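Local coordinates for protein 2-oxoglutarate-dependent dioxygenase tropC (Talaromyces stipitatus, PDB 6XJJ) that acts as an iron(II)- and 2-oxoglutarate-dependent dioxygenase in the biosynthesis of fungal tropolones, at residues Q176-Y181 with M222-Y227; E89-C94 with Y312-F317; V44-W49 with L186-T191; K96-L101 with E167-K172; S190-I195 with G247-L252. One frame throughout, in Å; residues are numbered along the deposited sequence.

Contact 1 of 5, residues Q176-Y181 with M222-Y227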
# COMPACT_ATOMS: atom_id res chain seq x y z
N GLN A 176 10.79 6.38 -15.09
CA GLN A 176 11.62 7.10 -14.12
C GLN A 176 10.79 7.61 -12.95
O GLN A 176 11.16 7.34 -11.80
CB GLN A 176 12.38 8.25 -14.80
CG GLN A 176 13.33 7.84 -15.91
CD GLN A 176 13.97 9.05 -16.59
OE1 GLN A 176 13.51 10.18 -16.43
NE2 GLN A 176 14.99 8.80 -17.40
N PRO A 177 9.69 8.33 -13.16
CA PRO A 177 8.89 8.77 -11.99
C PRO A 177 8.42 7.61 -11.13
O PRO A 177 8.51 7.69 -9.89
CB PRO A 177 7.71 9.50 -12.63
CG PRO A 177 8.12 9.84 -13.99
CD PRO A 177 9.16 8.87 -14.42
N VAL A 178 7.89 6.55 -11.75
CA VAL A 178 7.40 5.39 -11.01
C VAL A 178 8.48 4.84 -10.09
O VAL A 178 8.25 4.61 -8.89
CB VAL A 178 6.90 4.32 -11.99
CG1 VAL A 178 6.65 3.00 -11.28
CG2 VAL A 178 5.61 4.79 -12.65
N MET A 179 9.69 4.63 -10.63
CA MET A 179 10.76 4.08 -9.81
C MET A 179 11.24 5.07 -8.75
O MET A 179 11.63 4.66 -7.65
CB MET A 179 11.92 3.64 -10.69
CG MET A 179 11.61 2.50 -11.66
SD MET A 179 10.97 1.00 -10.88
CE MET A 179 12.30 0.59 -9.75
N GLU A 180 11.24 6.38 -9.06
CA GLU A 180 11.57 7.37 -8.05
C GLU A 180 10.57 7.36 -6.91
O GLU A 180 10.96 7.39 -5.73
CB GLU A 180 11.66 8.77 -8.66
CG GLU A 180 12.86 9.01 -9.57
CD GLU A 180 12.85 10.42 -10.16
OE1 GLU A 180 11.86 11.15 -9.91
OE2 GLU A 180 13.80 10.77 -10.89
N TYR A 181 9.27 7.30 -7.22
CA TYR A 181 8.26 7.22 -6.18
C TYR A 181 8.44 5.96 -5.34
O TYR A 181 8.34 6.00 -4.11
CB TYR A 181 6.87 7.25 -6.81
CG TYR A 181 5.74 7.30 -5.81
CD1 TYR A 181 5.32 8.51 -5.28
CD2 TYR A 181 5.10 6.14 -5.38
CE1 TYR A 181 4.28 8.58 -4.37
CE2 TYR A 181 4.07 6.19 -4.46
CZ TYR A 181 3.67 7.42 -3.96
OH TYR A 181 2.64 7.49 -3.05
N MET A 222 4.22 -2.42 -5.63
CA MET A 222 3.37 -1.24 -5.70
C MET A 222 2.35 -1.47 -6.80
O MET A 222 2.63 -2.17 -7.77
CB MET A 222 4.18 0.00 -6.04
CG MET A 222 3.41 1.35 -5.93
SD MET A 222 4.29 2.76 -6.56
CE MET A 222 5.61 2.83 -5.42
N ARG A 223 1.16 -0.88 -6.65
CA ARG A 223 0.13 -0.96 -7.67
C ARG A 223 -0.39 0.44 -7.99
O ARG A 223 -0.68 1.22 -7.08
CB ARG A 223 -1.03 -1.87 -7.25
CG ARG A 223 -0.59 -3.29 -7.00
CD ARG A 223 -1.72 -4.30 -7.03
NE ARG A 223 -1.22 -5.65 -6.75
CZ ARG A 223 -1.94 -6.75 -6.91
NH1 ARG A 223 -3.16 -6.68 -7.41
NH2 ARG A 223 -1.41 -7.94 -6.63
N LEU A 224 -0.50 0.73 -9.28
CA LEU A 224 -1.21 1.91 -9.76
C LEU A 224 -2.65 1.49 -10.03
O LEU A 224 -2.89 0.50 -10.72
CB LEU A 224 -0.57 2.47 -11.03
CG LEU A 224 0.92 2.82 -10.96
CD1 LEU A 224 1.38 3.39 -12.31
CD2 LEU A 224 1.26 3.77 -9.81
N LEU A 225 -3.60 2.23 -9.47
CA LEU A 225 -4.99 1.80 -9.40
C LEU A 225 -5.90 2.79 -10.11
O LEU A 225 -5.73 4.01 -9.96
CB LEU A 225 -5.42 1.64 -7.94
CG LEU A 225 -4.68 0.53 -7.17
CD1 LEU A 225 -4.86 0.66 -5.67
CD2 LEU A 225 -5.20 -0.82 -7.62
N HIS A 226 -6.84 2.26 -10.88
CA HIS A 226 -7.86 3.04 -11.56
C HIS A 226 -9.24 2.46 -11.26
O HIS A 226 -9.46 1.26 -11.42
CB HIS A 226 -7.64 3.06 -13.07
CG HIS A 226 -8.71 3.80 -13.81
ND1 HIS A 226 -9.03 3.54 -15.13
CD2 HIS A 226 -9.51 4.81 -13.42
CE1 HIS A 226 -10.00 4.35 -15.51
NE2 HIS A 226 -10.31 5.13 -14.49
N TYR A 227 -10.17 3.33 -10.86
CA TYR A 227 -11.55 2.95 -10.57
C TYR A 227 -12.46 3.74 -11.50
O TYR A 227 -12.69 4.93 -11.28
CB TYR A 227 -11.90 3.25 -9.11
CG TYR A 227 -11.05 2.54 -8.09
CD1 TYR A 227 -10.99 1.16 -8.03
CD2 TYR A 227 -10.25 3.27 -7.22
CE1 TYR A 227 -10.19 0.52 -7.09
CE2 TYR A 227 -9.46 2.65 -6.28
CZ TYR A 227 -9.42 1.27 -6.22
OH TYR A 227 -8.62 0.66 -5.28
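Met222 and Tyr181 make a Met-aromatic contact where helix 171-204 lies against strand 222-227 of the large sheet of the double-stranded beta-helix (jelly-roll) fold. The sulfur comes to the edge of the ring rather than over it: Met222 SD is 4.9 Å from the ring centroid of Tyr181 and 77° off the ring normal. The methyl is at the same edge, with Met222 CE near the plane of the ring and beside CD2 and CE2 of Tyr181. The two side chains meet at roughly a right angle. Met222 runs extended through its first two torsions and then bends at its thioether (chi3 -65°), which turns CE along the ring edge.

The remainder is apolar packing. Met222 also rests on Val314 and Phe316 of the next strand, while Tyr181 touches Ile91 of helix 85-99, so the ring is shared between two helices and the sheet. Leu224, two residues on from Met222, puts its branch end closer to the helix than its CB direction alone would suggest; it also packs on Phe99 and Phe174. The Val178–Leu224 pair is looser than the Met-aromatic one, a single methyl-to-methyl approach with Val178 CG2 and Leu224 CD1 4.5 Å apart.

Contact 2 of 5, residues E89-C94 with Y312-F317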
# COMPACT_ATOMS: atom_id res chain seq x y z
N GLU A 89 1.89 14.79 -6.97
CA GLU A 89 1.36 15.24 -8.25
C GLU A 89 1.93 14.40 -9.39
O GLU A 89 1.19 13.97 -10.29
CB GLU A 89 1.70 16.71 -8.46
CG GLU A 89 0.97 17.66 -7.53
CD GLU A 89 1.54 19.06 -7.57
OE1 GLU A 89 2.60 19.25 -8.21
OE2 GLU A 89 0.95 19.97 -6.96
N LYS A 90 3.23 14.13 -9.36
CA LYS A 90 3.87 13.53 -10.52
C LYS A 90 3.42 12.08 -10.70
O LYS A 90 3.22 11.64 -11.83
CB LYS A 90 5.39 13.63 -10.37
CG LYS A 90 6.16 13.51 -11.67
CD LYS A 90 7.67 13.51 -11.47
CE LYS A 90 8.18 14.81 -10.86
NZ LYS A 90 9.68 14.84 -10.79
N ILE A 91 3.19 11.35 -9.60
CA ILE A 91 2.83 9.94 -9.72
C ILE A 91 1.39 9.77 -10.19
O ILE A 91 1.07 8.79 -10.88
CB ILE A 91 3.07 9.18 -8.40
CG1 ILE A 91 3.06 7.67 -8.63
CG2 ILE A 91 2.01 9.52 -7.36
CD1 ILE A 91 4.25 7.15 -9.42
N PHE A 92 0.48 10.68 -9.82
CA PHE A 92 -0.85 10.65 -10.43
C PHE A 92 -0.82 11.06 -11.89
O PHE A 92 -1.66 10.60 -12.67
CB PHE A 92 -1.84 11.54 -9.68
CG PHE A 92 -2.27 10.98 -8.36
CD1 PHE A 92 -3.06 9.84 -8.32
CD2 PHE A 92 -1.97 11.63 -7.18
CE1 PHE A 92 -3.48 9.33 -7.12
CE2 PHE A 92 -2.41 11.12 -5.97
CZ PHE A 92 -3.17 9.97 -5.94
N GLY A 93 0.12 11.91 -12.28
CA GLY A 93 0.34 12.14 -13.70
C GLY A 93 0.67 10.85 -14.42
O GLY A 93 0.06 10.53 -15.44
N CYS A 94 1.63 10.09 -13.89
CA CYS A 94 1.99 8.82 -14.51
C CYS A 94 0.80 7.88 -14.57
O CYS A 94 0.59 7.20 -15.59
CB CYS A 94 3.14 8.16 -13.74
SG CYS A 94 4.66 9.06 -13.86
N TYR A 312 -8.27 7.56 -8.63
CA TYR A 312 -6.95 6.96 -8.73
C TYR A 312 -6.39 6.77 -7.32
O TYR A 312 -6.76 7.48 -6.38
CB TYR A 312 -6.01 7.85 -9.54
CG TYR A 312 -6.41 7.97 -10.99
CD1 TYR A 312 -6.44 6.86 -11.82
CD2 TYR A 312 -6.81 9.19 -11.52
CE1 TYR A 312 -6.82 6.97 -13.15
CE2 TYR A 312 -7.20 9.31 -12.84
CZ TYR A 312 -7.20 8.20 -13.65
OH TYR A 312 -7.59 8.31 -14.96
N SER A 313 -5.50 5.79 -7.19
CA SER A 313 -4.75 5.64 -5.95
C SER A 313 -3.48 4.85 -6.25
O SER A 313 -3.40 4.12 -7.24
CB SER A 313 -5.59 4.96 -4.86
OG SER A 313 -5.99 3.66 -5.26
N VAL A 314 -2.48 5.03 -5.40
CA VAL A 314 -1.22 4.31 -5.50
C VAL A 314 -1.00 3.56 -4.20
O VAL A 314 -0.94 4.18 -3.12
CB VAL A 314 -0.04 5.25 -5.80
CG1 VAL A 314 1.27 4.47 -5.81
CG2 VAL A 314 -0.25 5.94 -7.14
N ALA A 315 -0.89 2.25 -4.29
CA ALA A 315 -0.78 1.38 -3.13
C ALA A 315 0.58 0.72 -3.20
O ALA A 315 0.92 0.08 -4.20
CB ALA A 315 -1.89 0.33 -3.12
N PHE A 316 1.37 0.90 -2.15
CA PHE A 316 2.66 0.24 -2.03
C PHE A 316 2.64 -0.62 -0.79
O PHE A 316 2.04 -0.26 0.23
CB PHE A 316 3.80 1.31 -2.16
CG PHE A 316 5.18 0.94 -1.60
CD1 PHE A 316 5.41 0.00 -0.60
CD2 PHE A 316 6.27 1.25 -2.39
CE1 PHE A 316 6.69 -0.34 -0.21
CE2 PHE A 316 7.55 0.88 -2.03
CZ PHE A 316 7.75 0.07 -0.95
N PHE A 317 3.24 -1.82 -0.90
CA PHE A 317 3.18 -2.79 0.17
C PHE A 317 4.57 -3.31 0.46
O PHE A 317 5.43 -3.36 -0.43
CB PHE A 317 2.25 -4.02 -0.11
CG PHE A 317 0.96 -3.69 -0.84
CD1 PHE A 317 0.96 -2.98 -2.03
CD2 PHE A 317 -0.26 -3.94 -0.23
CE1 PHE A 317 -0.22 -2.67 -2.67
CE2 PHE A 317 -1.44 -3.59 -0.85
CZ PHE A 317 -1.42 -2.95 -2.06
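Phe92 carries its ring trans to its own carbonyl carbon (chi1 -74°), and this brings the ring down from helix 85-99 toward the strand although its CB does not aim there. Tyr312 has a similar first torsion (chi1 -66°), which leads its phenol away from segment 89-94, on toward Thr95 and Lys96 of the same helix, and leaves CB as the part that meets Phe92. The two side chains therefore run past each other in opposite directions. Tyr312 CB lies 3.8 Å from Phe92 CD1, and CE1 of the same ring is equally near; the approach to the ring is oblique. Further along the ring, the backbone N of Ser313 lies near the ring plane, at the edge, 4.1 Å from Phe92 CE1.

A second, purely aliphatic contact sits two residues further along the strand. Ile91 and Val314 both direct their CB atoms into the interface, and Ile91 CG1 meets Val314 CG2 at 4.0 Å, the two side chains lying at a slant to one another. Leu253 of the adjoining strand touches Ile91 and Phe92.

Residues 312 and 314 face the helix, whereas the CB of Ser313 points the other way; the nearest atom of its side chain is about 9 Å from the bound iron, and it lies close to Arg311, predicted to bind 2-oxoglutarate. The segment axes pass 9.1 Å apart at 108°. A helix laid across the outer face of the major sheet, with the metal and cosubstrate site on the inner face, is the architecture of the double-stranded beta-helix dioxygenases.

Contact 3 of 5, residues V44-W49 with L186-T191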
# COMPACT_ATOMS: atom_id res chain seq x y z
N VAL A 44 -1.62 10.75 12.38
CA VAL A 44 -0.39 10.79 13.17
C VAL A 44 0.67 11.55 12.39
O VAL A 44 0.94 11.23 11.22
CB VAL A 44 0.11 9.38 13.51
CG1 VAL A 44 1.37 9.46 14.36
CG2 VAL A 44 -0.96 8.60 14.22
N ASP A 45 1.27 12.53 13.04
CA ASP A 45 2.34 13.33 12.46
C ASP A 45 3.67 12.76 12.94
O ASP A 45 3.95 12.75 14.14
CB ASP A 45 2.17 14.79 12.87
CG ASP A 45 3.24 15.70 12.28
OD1 ASP A 45 4.16 15.18 11.61
OD2 ASP A 45 3.17 16.93 12.49
N ILE A 46 4.49 12.29 12.00
CA ILE A 46 5.79 11.70 12.34
C ILE A 46 6.93 12.71 12.25
O ILE A 46 8.09 12.32 12.38
CB ILE A 46 6.08 10.48 11.47
CG1 ILE A 46 6.23 10.87 9.99
CG2 ILE A 46 4.97 9.44 11.62
CD1 ILE A 46 6.82 9.78 9.11
N SER A 47 6.64 14.00 12.03
CA SER A 47 7.68 15.02 11.92
C SER A 47 8.77 14.83 12.97
O SER A 47 9.96 14.87 12.65
CB SER A 47 7.06 16.41 12.05
OG SER A 47 6.19 16.69 10.97
N ALA A 48 8.37 14.61 14.22
CA ALA A 48 9.35 14.56 15.30
C ALA A 48 10.30 13.38 15.13
O ALA A 48 11.50 13.51 15.37
CB ALA A 48 8.64 14.50 16.65
N TRP A 49 9.78 12.23 14.71
CA TRP A 49 10.63 11.05 14.63
C TRP A 49 11.67 11.20 13.52
O TRP A 49 12.80 10.71 13.66
CB TRP A 49 9.75 9.81 14.41
CG TRP A 49 10.38 8.51 14.86
CD1 TRP A 49 10.28 7.94 16.11
CD2 TRP A 49 11.19 7.62 14.09
NE1 TRP A 49 10.97 6.75 16.16
CE2 TRP A 49 11.54 6.53 14.93
CE3 TRP A 49 11.64 7.62 12.77
CZ2 TRP A 49 12.33 5.47 14.49
CZ3 TRP A 49 12.44 6.56 12.33
CH2 TRP A 49 12.77 5.51 13.20
N LEU A 186 9.84 3.16 -0.36
CA LEU A 186 10.75 2.31 0.40
C LEU A 186 11.33 3.05 1.60
O LEU A 186 11.45 2.48 2.69
CB LEU A 186 11.87 1.77 -0.48
CG LEU A 186 12.96 1.01 0.28
CD1 LEU A 186 12.38 -0.14 1.08
CD2 LEU A 186 14.02 0.48 -0.67
N ASP A 187 11.70 4.31 1.42
CA ASP A 187 12.28 5.06 2.53
C ASP A 187 11.25 5.28 3.63
O ASP A 187 11.55 5.13 4.82
CB ASP A 187 12.82 6.40 2.05
CG ASP A 187 13.45 7.18 3.18
OD1 ASP A 187 14.52 6.75 3.66
OD2 ASP A 187 12.85 8.18 3.60
N LEU A 188 10.03 5.67 3.24
CA LEU A 188 8.99 5.91 4.23
C LEU A 188 8.62 4.63 4.97
O LEU A 188 8.39 4.66 6.19
CB LEU A 188 7.76 6.52 3.55
CG LEU A 188 6.50 6.70 4.40
CD1 LEU A 188 6.78 7.58 5.60
CD2 LEU A 188 5.40 7.31 3.55
N VAL A 189 8.55 3.49 4.27
CA VAL A 189 8.10 2.28 4.94
C VAL A 189 9.18 1.79 5.90
O VAL A 189 8.88 1.14 6.90
CB VAL A 189 7.72 1.19 3.92
CG1 VAL A 189 8.94 0.53 3.32
CG2 VAL A 189 6.82 0.17 4.57
N SER A 190 10.45 2.10 5.61
CA SER A 190 11.52 1.76 6.54
C SER A 190 11.41 2.59 7.81
O SER A 190 11.65 2.08 8.91
CB SER A 190 12.88 2.00 5.88
OG SER A 190 13.04 1.17 4.74
N THR A 191 11.03 3.86 7.68
CA THR A 191 10.74 4.68 8.85
C THR A 191 9.58 4.09 9.65
O THR A 191 9.66 3.94 10.87
CB THR A 191 10.41 6.11 8.40
OG1 THR A 191 11.51 6.65 7.67
CG2 THR A 191 10.11 7.00 9.60
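Ile46 and Trp49 are the residues of segment 44-49 that touch helix 171-204. The segment begins with an Asx turn in which Asp45 OD1 takes the backbone N of Ser47 at 2.8 Å, from above the carboxylate plane, and the hydroxyl of Ser47 on its syn side. Ile46, at the N-cap position of helix 47-50, has CG1 between the backbone N and the carbonyl carbon (chi1 65°), and the chain then extends, so that the tip methyl reaches across: Ile46 CD1 is 4.1 Å from Leu188 CD1, the two side chains meeting at an angle, and 4.3 Å from Thr191 CG2.

Further on, the six-membered ring of Trp49 slides alongside Thr191, with Thr191 CG2 3.6 Å from Trp49 CE3, while the backbone O of Thr191 stands over one face of the indole. The torsion that presents the methyl to Trp49 (chi1 -58°) also lets Thr191 OG1 bond back to Asp187 O at 3.2 Å. That carbonyl also receives Thr191 N, from the opposite face of its plane.

Ile46 packs on Val62 and Leu78, whereas Leu188 continues onto Ile251. The contact thus lies between helices 171-204 and 56-72, beside strands 75-79 and 249-253.

Contact 4 of 5, residues K96-L101 with E167-K172; sequences KKFFDL and EGLSDK
Asp100 N donates to Lys96 O at 2.9 Å near the C-terminal part of helix 85-99, where the apolar side, Phe98 and Leu101, receives Leu169. The side chains of the same two residues form a salt bridge, with Lys96 NZ 3.2 Å from Asp100 OD2 on its syn side, and Leu101 N bonds to Phe98 O at 3.0 Å.

Leu169 supplies the contact from the other segment. Its CG lies trans to its carbonyl carbon (chi1 -63°), and the CD1 branch does the touching: Leu169 CD1 is 4.2 Å from Leu101 CD1 and 4.1 Å from Phe98 CA, where it lies close to the ring plane at the Phe98 edge. Phe98 CD2 in turn sits 3.8 Å above the ring of its neighbour Phe99, over its centre. Phe98 itself meets the rings of Phe142 and Phe174, and Leu169 also touches Phe174.

Past Leu169, Ser170 N-caps helix 171-204 through OG to Glu173 N. The Lys96–Asp100 salt bridge and the Ser170 cap are both local to their own stretches of chain. Between the two segments, then, the union is apolar, a matter of van der Waals packing that rests largely on one methyl, Leu169 CD1.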
# COMPACT_ATOMS: atom_id res chain seq x y z
N LYS A 96 -2.49 8.41 -14.64
CA LYS A 96 -3.47 8.79 -15.64
C LYS A 96 -2.96 8.53 -17.06
O LYS A 96 -3.69 7.98 -17.89
CB LYS A 96 -3.86 10.25 -15.44
CG LYS A 96 -4.78 10.84 -16.50
CD LYS A 96 -5.27 12.21 -16.06
CE LYS A 96 -5.75 13.06 -17.22
NZ LYS A 96 -6.80 12.42 -18.05
N LYS A 97 -1.72 8.91 -17.35
CA LYS A 97 -1.15 8.60 -18.66
C LYS A 97 -1.21 7.11 -18.96
O LYS A 97 -1.53 6.71 -20.08
CB LYS A 97 0.29 9.11 -18.76
CG LYS A 97 0.38 10.58 -19.12
CD LYS A 97 1.79 11.14 -19.02
CE LYS A 97 1.82 12.57 -19.53
NZ LYS A 97 3.15 13.22 -19.36
N PHE A 98 -0.92 6.26 -17.97
CA PHE A 98 -0.90 4.83 -18.25
C PHE A 98 -2.30 4.30 -18.55
O PHE A 98 -2.52 3.64 -19.57
CB PHE A 98 -0.28 4.06 -17.10
CG PHE A 98 -0.31 2.58 -17.30
CD1 PHE A 98 0.64 1.96 -18.10
CD2 PHE A 98 -1.31 1.81 -16.73
CE1 PHE A 98 0.61 0.60 -18.31
CE2 PHE A 98 -1.34 0.45 -16.94
CZ PHE A 98 -0.39 -0.16 -17.73
N PHE A 99 -3.25 4.56 -17.65
CA PHE A 99 -4.57 3.99 -17.85
C PHE A 99 -5.32 4.66 -19.00
O PHE A 99 -6.26 4.05 -19.53
CB PHE A 99 -5.36 4.06 -16.55
CG PHE A 99 -4.83 3.13 -15.49
CD1 PHE A 99 -5.04 1.76 -15.60
CD2 PHE A 99 -4.13 3.61 -14.39
CE1 PHE A 99 -4.55 0.89 -14.63
CE2 PHE A 99 -3.65 2.74 -13.42
CZ PHE A 99 -3.86 1.38 -13.54
N ASP A 100 -4.92 5.86 -19.42
CA ASP A 100 -5.50 6.44 -20.62
C ASP A 100 -5.11 5.70 -21.89
O ASP A 100 -5.70 5.95 -22.95
CB ASP A 100 -5.09 7.91 -20.75
CG ASP A 100 -5.84 8.81 -19.77
OD1 ASP A 100 -6.85 8.35 -19.19
OD2 ASP A 100 -5.41 9.97 -19.58
N LEU A 101 -4.15 4.77 -21.81
CA LEU A 101 -3.72 4.03 -22.99
C LEU A 101 -4.85 3.14 -23.51
O LEU A 101 -5.76 2.77 -22.76
CB LEU A 101 -2.51 3.17 -22.65
CG LEU A 101 -1.19 3.89 -22.34
CD1 LEU A 101 -0.15 2.94 -21.76
CD2 LEU A 101 -0.65 4.54 -23.60
N GLU A 167 5.56 -0.00 -23.84
CA GLU A 167 6.39 0.49 -24.93
C GLU A 167 5.99 1.89 -25.38
O GLU A 167 6.83 2.66 -25.86
CB GLU A 167 6.31 -0.46 -26.13
CG GLU A 167 4.90 -0.59 -26.69
CD GLU A 167 4.84 -1.53 -27.88
OE1 GLU A 167 5.91 -1.84 -28.44
OE2 GLU A 167 3.72 -1.95 -28.26
N GLY A 168 4.71 2.23 -25.26
CA GLY A 168 4.20 3.49 -25.77
C GLY A 168 4.45 4.70 -24.90
O GLY A 168 4.01 5.80 -25.27
N LEU A 169 5.12 4.55 -23.76
CA LEU A 169 5.48 5.68 -22.91
C LEU A 169 6.99 5.78 -22.78
O LEU A 169 7.71 4.77 -22.78
CB LEU A 169 4.84 5.54 -21.51
CG LEU A 169 3.31 5.54 -21.46
CD1 LEU A 169 2.80 5.40 -20.02
CD2 LEU A 169 2.73 6.79 -22.11
N SER A 170 7.48 7.02 -22.69
CA SER A 170 8.90 7.28 -22.54
C SER A 170 9.33 7.05 -21.09
O SER A 170 8.54 7.21 -20.16
CB SER A 170 9.23 8.71 -22.95
OG SER A 170 8.60 9.65 -22.10
N ASP A 171 10.60 6.68 -20.91
CA ASP A 171 11.14 6.58 -19.56
C ASP A 171 10.84 7.84 -18.77
O ASP A 171 10.52 7.78 -17.58
CB ASP A 171 12.65 6.32 -19.61
CG ASP A 171 12.98 4.89 -19.97
OD1 ASP A 171 12.08 4.03 -19.87
OD2 ASP A 171 14.14 4.62 -20.35
N LYS A 172 10.91 9.00 -19.44
CA LYS A 172 10.74 10.28 -18.76
C LYS A 172 9.29 10.50 -18.34
O LYS A 172 9.04 11.09 -17.29
CB LYS A 172 11.23 11.40 -19.68
CG LYS A 172 11.20 12.78 -19.07
CD LYS A 172 12.03 13.75 -19.90
CE LYS A 172 12.10 15.12 -19.26
NZ LYS A 172 13.15 15.95 -19.90

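Contact 5 of 5, residues S190-I195 with G247-L252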
# COMPACT_ATOMS: atom_id res chain seq x y z
N SER A 190 10.45 2.10 5.61
CA SER A 190 11.52 1.76 6.54
C SER A 190 11.41 2.59 7.81
O SER A 190 11.65 2.08 8.91
CB SER A 190 12.88 2.00 5.88
OG SER A 190 13.04 1.17 4.74
N THR A 191 11.03 3.86 7.68
CA THR A 191 10.74 4.68 8.85
C THR A 191 9.58 4.09 9.65
O THR A 191 9.66 3.94 10.87
CB THR A 191 10.41 6.11 8.40
OG1 THR A 191 11.51 6.65 7.67
CG2 THR A 191 10.11 7.00 9.60
N ILE A 192 8.48 3.76 8.96
CA ILE A 192 7.31 3.19 9.62
C ILE A 192 7.69 1.93 10.38
O ILE A 192 7.26 1.72 11.53
CB ILE A 192 6.20 2.93 8.59
CG1 ILE A 192 5.70 4.26 8.02
CG2 ILE A 192 5.03 2.16 9.21
CD1 ILE A 192 4.84 4.14 6.79
N VAL A 193 8.49 1.06 9.77
CA VAL A 193 8.88 -0.19 10.43
C VAL A 193 9.61 0.08 11.73
O VAL A 193 9.34 -0.57 12.75
CB VAL A 193 9.72 -1.05 9.47
CG1 VAL A 193 10.38 -2.19 10.23
CG2 VAL A 193 8.82 -1.61 8.37
N ARG A 194 10.54 1.04 11.73
CA ARG A 194 11.32 1.28 12.94
C ARG A 194 10.48 1.88 14.05
O ARG A 194 10.75 1.65 15.23
CB ARG A 194 12.51 2.19 12.63
CG ARG A 194 13.44 1.64 11.57
CD ARG A 194 14.66 2.51 11.37
NE ARG A 194 15.37 2.12 10.16
CZ ARG A 194 15.23 2.72 8.98
NH1 ARG A 194 14.46 3.80 8.85
NH2 ARG A 194 15.89 2.27 7.92
N ILE A 195 9.46 2.68 13.68
CA ILE A 195 8.53 3.19 14.68
C ILE A 195 7.71 2.05 15.28
O ILE A 195 7.52 1.98 16.50
CB ILE A 195 7.63 4.27 14.05
CG1 ILE A 195 8.46 5.49 13.64
CG2 ILE A 195 6.54 4.69 15.02
CD1 ILE A 195 7.70 6.51 12.79
N GLY A 247 0.53 -8.81 3.61
CA GLY A 247 1.90 -8.47 3.97
C GLY A 247 2.09 -7.89 5.36
O GLY A 247 1.44 -8.29 6.33
N CYS A 248 3.02 -6.94 5.46
CA CYS A 248 3.36 -6.29 6.73
C CYS A 248 2.79 -4.88 6.82
O CYS A 248 1.98 -4.60 7.71
CB CYS A 248 4.88 -6.27 6.90
SG CYS A 248 5.67 -7.91 6.98
N VAL A 249 3.20 -3.99 5.92
CA VAL A 249 2.79 -2.59 5.95
C VAL A 249 2.33 -2.21 4.54
O VAL A 249 2.92 -2.65 3.55
CB VAL A 249 3.93 -1.66 6.42
CG1 VAL A 249 3.49 -0.19 6.40
CG2 VAL A 249 4.41 -2.08 7.82
N SER A 250 1.25 -1.43 4.46
CA SER A 250 0.78 -0.89 3.19
C SER A 250 0.67 0.62 3.32
O SER A 250 0.27 1.13 4.38
CB SER A 250 -0.57 -1.49 2.78
OG SER A 250 -0.50 -2.90 2.64
N ILE A 251 1.03 1.33 2.26
CA ILE A 251 1.02 2.79 2.24
C ILE A 251 0.25 3.22 1.00
O ILE A 251 0.67 2.93 -0.12
CB ILE A 251 2.44 3.38 2.21
CG1 ILE A 251 3.31 2.79 3.32
CG2 ILE A 251 2.34 4.89 2.40
CD1 ILE A 251 4.77 3.17 3.23
N LEU A 252 -0.84 3.95 1.21
CA LEU A 252 -1.77 4.28 0.14
C LEU A 252 -1.77 5.79 -0.07
O LEU A 252 -1.75 6.56 0.90
CB LEU A 252 -3.19 3.81 0.48
CG LEU A 252 -4.34 4.03 -0.50
CD1 LEU A 252 -4.24 3.09 -1.69
CD2 LEU A 252 -5.68 3.89 0.22
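Segment 190-195 of helix 171-204 passes residues 249-252 of strand 249-253 with their axes 9.9 Å apart and their directions 133° from parallel, the closest backbone approach being Val193 CA to Val249 CA at 7.9 Å. Alternation along the strand turns Val249 and Ile251 toward the helix and Ser250 away from it.

Ile192 does most of the work, with each branch assigned to a different strand residue. Its CG1 lies trans to the carbonyl carbon (chi1 -66°) and carries CD1 out to meet Ile251 end-on, Ile192 CD1 to Ile251 CD1 being 3.7 Å. The other branch, CG2, settles on Val249, with Ile192 CG2 4.0 Å from Val249 CG1 and the two side chains at a slant. Val193 adds a looser methyl contact, its CG2 lying 4.5 Å from Val249 CG2. Ile283 of strand 281-285 touches Ile192 and Ile251, and Val189 packs on both Val249 and Ile251, so the helix lies on an aliphatic patch of several residues.

A classic beta bulge opens the strand, Cys248 and Val249 sharing Leu318 as their partner across the ladder. Ser250 OG is hydrogen-bonded to OD2 of Asp245, an iron ligand in this structure, and so probably helps to position it. One face to the helix, the other carrying Ser250 toward an iron ligand: this fits the major sheet in the jelly-roll core of 2-oxoglutarate dioxygenases.

Overall arrangement
Contacts 1, 2 and 5 press helices on the large mixed sheet; contact 3 packs segment 44-49 on helix 171-204, and contact 4 joins the loop before that helix to helix 85-99. Along helix 171-204 come the lead-in of contact 4, then contact 1, contact 3 and contact 5. Helix 85-99 serves contacts 2 and 4. Contacts 1 and 2, with centres 5 Å apart, are joined through neighbouring strands by Arg223 N to Ala315 O; contacts 3 and 5, 9 Å apart, share Ser190 and Thr191, whereas contacts 3 and 4 stand 30 Å apart. Contact 2 encloses contacts 1, 4 and 5 in sequence. Contacts 1, 2 and 5 set helices 85-99 and 171-204 against the iron-binding jelly roll.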